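PDB 3THA: tryptophan synthase alpha chain from Campylobacter jejuni, which probably catalyses the aldol cleavage of indoleglycerol phosphate to indole and glyceraldehyde 3-phosphate, in the last step of tryptophan biosynthesis. Local coordinates for residues I134-C137 with E138-N141; E124-F127 with E128-D131. All coordinates share one frame; numbering follows the deposited sequence.

Interaction 1. Residues I134-C137 with E138-N141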
loop_
_atom_site.group_PDB
_atom_site.type_symbol
_atom_site.label_atom_id
_atom_site.label_comp_id
_atom_site.label_asym_id
_atom_site.label_seq_id
_atom_site.Cartn_x
_atom_site.Cartn_y
_atom_site.Cartn_z
ATOM N N ILE B 134 -3.318 -8.769 18.574
ATOM C CA ILE B 134 -4.622 -8.797 19.207
ATOM C C ILE B 134 -4.452 -8.985 20.709
ATOM O O ILE B 134 -5.164 -8.364 21.516
ATOM C CB ILE B 134 -5.470 -9.940 18.643
ATOM C CG1 ILE B 134 -5.980 -9.574 17.245
ATOM C CG2 ILE B 134 -6.615 -10.329 19.609
ATOM C CD1 ILE B 134 -6.761 -10.738 16.533
ATOM N N LYS B 135 -3.490 -9.820 21.074
ATOM C CA LYS B 135 -3.275 -10.137 22.458
ATOM C C LYS B 135 -2.903 -8.866 23.194
ATOM O O LYS B 135 -3.511 -8.530 24.211
ATOM C CB LYS B 135 -2.222 -11.227 22.617
ATOM C CG LYS B 135 -2.710 -12.413 23.421
ATOM C CD LYS B 135 -3.752 -13.269 22.677
ATOM C CE LYS B 135 -4.317 -14.401 23.580
ATOM N NZ LYS B 135 -5.500 -15.079 22.950
ATOM N N GLU B 136 -1.946 -8.126 22.655
ATOM C CA GLU B 136 -1.593 -6.859 23.263
ATOM C C GLU B 136 -2.731 -5.853 23.209
ATOM O O GLU B 136 -2.908 -5.126 24.147
ATOM C CB GLU B 136 -0.328 -6.279 22.667
ATOM C CG GLU B 136 0.830 -7.218 22.754
ATOM C CD GLU B 136 1.127 -7.609 24.171
ATOM O OE1 GLU B 136 1.074 -6.726 25.053
ATOM O OE2 GLU B 136 1.412 -8.797 24.412
ATOM N N CYS B 137 -3.511 -5.801 22.135
ATOM C CA CYS B 137 -4.631 -4.851 22.132
ATOM C C CYS B 137 -5.688 -5.173 23.219
ATOM O O CYS B 137 -6.068 -4.269 23.954
ATOM C CB CYS B 137 -5.282 -4.677 20.765
ATOM S SG CYS B 137 -4.205 -4.007 19.445
ATOM N N GLU B 138 -6.166 -6.417 23.329
ATOM C CA GLU B 138 -7.054 -6.765 24.469
ATOM C C GLU B 138 -6.420 -6.260 25.762
ATOM O O GLU B 138 -7.074 -5.611 26.583
ATOM C CB GLU B 138 -7.257 -8.279 24.645
ATOM C CG GLU B 138 -8.084 -9.028 23.609
ATOM C CD GLU B 138 -8.039 -10.574 23.851
ATOM O OE1 GLU B 138 -8.134 -11.037 25.032
ATOM O OE2 GLU B 138 -7.895 -11.326 22.856
ATOM N N ARG B 139 -5.133 -6.563 25.927
ATOM C CA ARG B 139 -4.398 -6.259 27.165
ATOM C C ARG B 139 -4.450 -4.779 27.589
ATOM O O ARG B 139 -4.480 -4.497 28.782
ATOM C CB ARG B 139 -2.937 -6.747 27.067
ATOM C CG ARG B 139 -2.039 -6.298 28.234
ATOM C CD ARG B 139 -0.600 -6.815 28.151
ATOM N NE ARG B 139 -0.535 -8.174 28.678
ATOM C CZ ARG B 139 -0.102 -9.224 27.989
ATOM N NH1 ARG B 139 0.363 -9.074 26.753
ATOM N NH2 ARG B 139 -0.098 -10.419 28.555
ATOM N N TYR B 140 -4.433 -3.851 26.629
ATOM C CA TYR B 140 -4.427 -2.412 26.941
ATOM C C TYR B 140 -5.720 -1.687 26.559
ATOM O O TYR B 140 -5.784 -0.455 26.590
ATOM C CB TYR B 140 -3.221 -1.733 26.284
ATOM C CG TYR B 140 -1.897 -2.185 26.851
ATOM C CD1 TYR B 140 -1.127 -3.140 26.181
ATOM C CD2 TYR B 140 -1.417 -1.671 28.068
ATOM C CE1 TYR B 140 0.109 -3.569 26.692
ATOM C CE2 TYR B 140 -0.192 -2.100 28.606
ATOM C CZ TYR B 140 0.568 -3.054 27.913
ATOM O OH TYR B 140 1.786 -3.494 28.419
ATOM N N ASN B 141 -6.747 -2.466 26.215
ATOM C CA ASN B 141 -8.037 -1.922 25.807
ATOM C C ASN B 141 -7.939 -0.982 24.604
ATOM O O ASN B 141 -8.409 0.156 24.629
ATOM C CB ASN B 141 -8.715 -1.221 26.984
ATOM C CG ASN B 141 -9.504 -2.172 27.863
ATOM O OD1 ASN B 141 -9.816 -3.310 27.491
ATOM N ND2 ASN B 141 -9.870 -1.686 29.023
#
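E136 and R139 form an i/i+3 salt bridge in the last turns of helix 131-140, which ends in a Schellman motif at N141. The two side chains run side by side and point the same way. E136 bends at its second torsion (chi2 -58°) and R139 at its third, which brings their charged groups together. R139 NH1 reaches both carboxylate oxygens, with E136 OE2 at 2.6 Å and E136 OE1 at 3.0 Å. The carboxylate meets the edge of the guanidinium, and the two planes are 29° apart. The bond to OE1 comes in on its syn side, tilted out of the carboxylate plane. R139 also turns CG over the rim of one face of the Y140 ring, 3.8 Å above its plane. On another side of the helix, I134 CG2 lies 3.6 Å from E138 OE2. In the backbone, E138 N bonds to I134 O at 2.8 Å and R139 N to K135 O at 3.1 Å. N141 then leaves the helix with positive phi, and its N bonds back to E138 O. Y140 OH makes a weak hydrogen bond to E106 OE2 of helix 105-114, and R139 NH1 a long, weak ion pair with the same oxygen. E136 OE1 lies close to that carboxylate, so the arginine may offset the like charges. E136 and Y140 pack on V109 of the same helix, while I134 and C137 touch L144 of strand 143-148.

Interaction 2. Residues E124-F127 with E128-D131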
loop_
_atom_site.group_PDB
_atom_site.type_symbol
_atom_site.label_atom_id
_atom_site.label_comp_id
_atom_site.label_asym_id
_atom_site.label_seq_id
_atom_site.Cartn_x
_atom_site.Cartn_y
_atom_site.Cartn_z
ATOM N N GLU B 124 -3.064 -4.719 5.471
ATOM C CA GLU B 124 -2.427 -5.923 4.990
ATOM C C GLU B 124 -1.997 -6.883 6.115
ATOM O O GLU B 124 -1.342 -7.914 5.842
ATOM C CB GLU B 124 -1.294 -5.619 4.017
ATOM C CG GLU B 124 -1.622 -4.514 2.978
ATOM C CD GLU B 124 -2.702 -4.894 1.950
ATOM O OE1 GLU B 124 -3.201 -6.062 1.963
ATOM O OE2 GLU B 124 -3.044 -3.988 1.145
ATOM N N LEU B 125 -2.410 -6.591 7.353
ATOM C CA LEU B 125 -2.304 -7.604 8.396
ATOM C C LEU B 125 -3.598 -8.391 8.372
ATOM O O LEU B 125 -4.621 -7.900 8.838
ATOM C CB LEU B 125 -2.058 -7.001 9.768
ATOM C CG LEU B 125 -1.713 -7.964 10.908
ATOM C CD1 LEU B 125 -0.329 -8.557 10.704
ATOM C CD2 LEU B 125 -1.755 -7.209 12.213
ATOM N N SER B 126 -3.581 -9.590 7.807
ATOM C CA SER B 126 -4.799 -10.407 7.811
ATOM C C SER B 126 -5.154 -10.875 9.232
ATOM O O SER B 126 -4.321 -10.847 10.161
ATOM C CB SER B 126 -4.655 -11.652 6.925
ATOM O OG SER B 126 -3.806 -12.577 7.576
ATOM N N PHE B 127 -6.395 -11.330 9.392
ATOM C CA PHE B 127 -6.853 -11.746 10.710
ATOM C C PHE B 127 -5.979 -12.869 11.299
ATOM O O PHE B 127 -5.624 -12.876 12.492
ATOM C CB PHE B 127 -8.298 -12.202 10.628
ATOM C CG PHE B 127 -8.812 -12.752 11.925
ATOM C CD1 PHE B 127 -8.779 -14.137 12.167
ATOM C CD2 PHE B 127 -9.261 -11.883 12.936
ATOM C CE1 PHE B 127 -9.225 -14.646 13.385
ATOM C CE2 PHE B 127 -9.709 -12.377 14.167
ATOM C CZ PHE B 127 -9.694 -13.764 14.397
ATOM N N GLU B 128 -5.663 -13.824 10.447
ATOM C CA GLU B 128 -4.870 -14.981 10.811
ATOM C C GLU B 128 -3.463 -14.626 11.328
ATOM O O GLU B 128 -2.885 -15.423 12.087
ATOM C CB GLU B 128 -4.769 -15.912 9.602
ATOM C CG GLU B 128 -6.081 -16.689 9.309
ATOM C CD GLU B 128 -7.113 -15.921 8.416
ATOM O OE1 GLU B 128 -6.869 -14.746 7.991
ATOM O OE2 GLU B 128 -8.193 -16.533 8.147
ATOM N N GLU B 129 -2.927 -13.459 10.916
ATOM C CA GLU B 129 -1.582 -13.020 11.304
ATOM C C GLU B 129 -1.637 -12.192 12.557
ATOM O O GLU B 129 -0.617 -11.912 13.171
ATOM C CB GLU B 129 -0.931 -12.167 10.214
ATOM C CG GLU B 129 -0.334 -12.914 9.063
ATOM C CD GLU B 129 0.089 -11.965 7.952
ATOM O OE1 GLU B 129 1.210 -11.384 8.018
ATOM O OE2 GLU B 129 -0.717 -11.784 7.012
ATOM N N SER B 130 -2.842 -11.802 12.936
ATOM C CA SER B 130 -3.042 -10.824 13.992
ATOM C C SER B 130 -2.846 -11.272 15.429
ATOM O O SER B 130 -2.837 -10.429 16.320
ATOM C CB SER B 130 -4.437 -10.229 13.846
ATOM O OG SER B 130 -4.559 -9.587 12.580
ATOM N N ASP B 131 -2.679 -12.572 15.669
ATOM C CA ASP B 131 -2.898 -13.147 17.005
ATOM C C ASP B 131 -2.144 -12.413 18.091
ATOM O O ASP B 131 -2.721 -12.076 19.109
ATOM C CB ASP B 131 -2.630 -14.688 17.039
ATOM C CG ASP B 131 -3.547 -15.464 16.057
ATOM O OD1 ASP B 131 -4.392 -14.808 15.367
ATOM O OD2 ASP B 131 -3.417 -16.711 15.935
#
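S126 and E129 meet in the loop that leads from strand 117-121 of the TIM barrel to helix 131-140, where the chain makes a short 3-10 turn. S126 OG sits between its own backbone N and carbonyl carbon (chi1 73°). From there it gives a hydrogen bond to the anti side of E129 OE2, 3.2 Å away. The E129 side chain is extended beyond CG and crosses L125 at a slant. L125 CD1 touches E129 CB at 3.7 Å, and L125 CG lies equally close to S130 OG. L125 thus packs against both residues and also against L133. The first side-chain bonds of F127 and E128 each point away from the other half of the turn. The F127 ring rests on helix 154-161, and E128 OE2 forms a salt bridge with R156 of that helix. Early in the loop, E124 O accepts a hydrogen bond from N98 of the second subunit. The turn itself is held by bonds to two carbonyls. S130 N donates to F127 O at 3.0 Å. S126 O has two donors on opposite faces of its plane: E129 N at 3.1 Å and the hydroxyl S130 OG at 2.7 Å.

Overall arrangement
From the N terminus, interaction 2 comes first, in the loop after strand 117-121. Interaction 1 follows, running from the first half of helix 131-140 to just past its end. Each is a local contact within eight consecutive residues, so neither closes a long loop. They stand in series and do not cross. Their centres are about 14 Å apart, on the same side of the chain's centre, and they touch where I134 CD1 packs on F127 CE2 at 4.1 Å. Both lie on the beta-alpha-beta link from strand 117-121 through helix 131-140 to strand 143-148. Interaction 2 leads into the helix beside helix 154-161 and the second subunit. Interaction 1 finishes the helix against helix 105-114. Both lie away from the predicted catalytic residues.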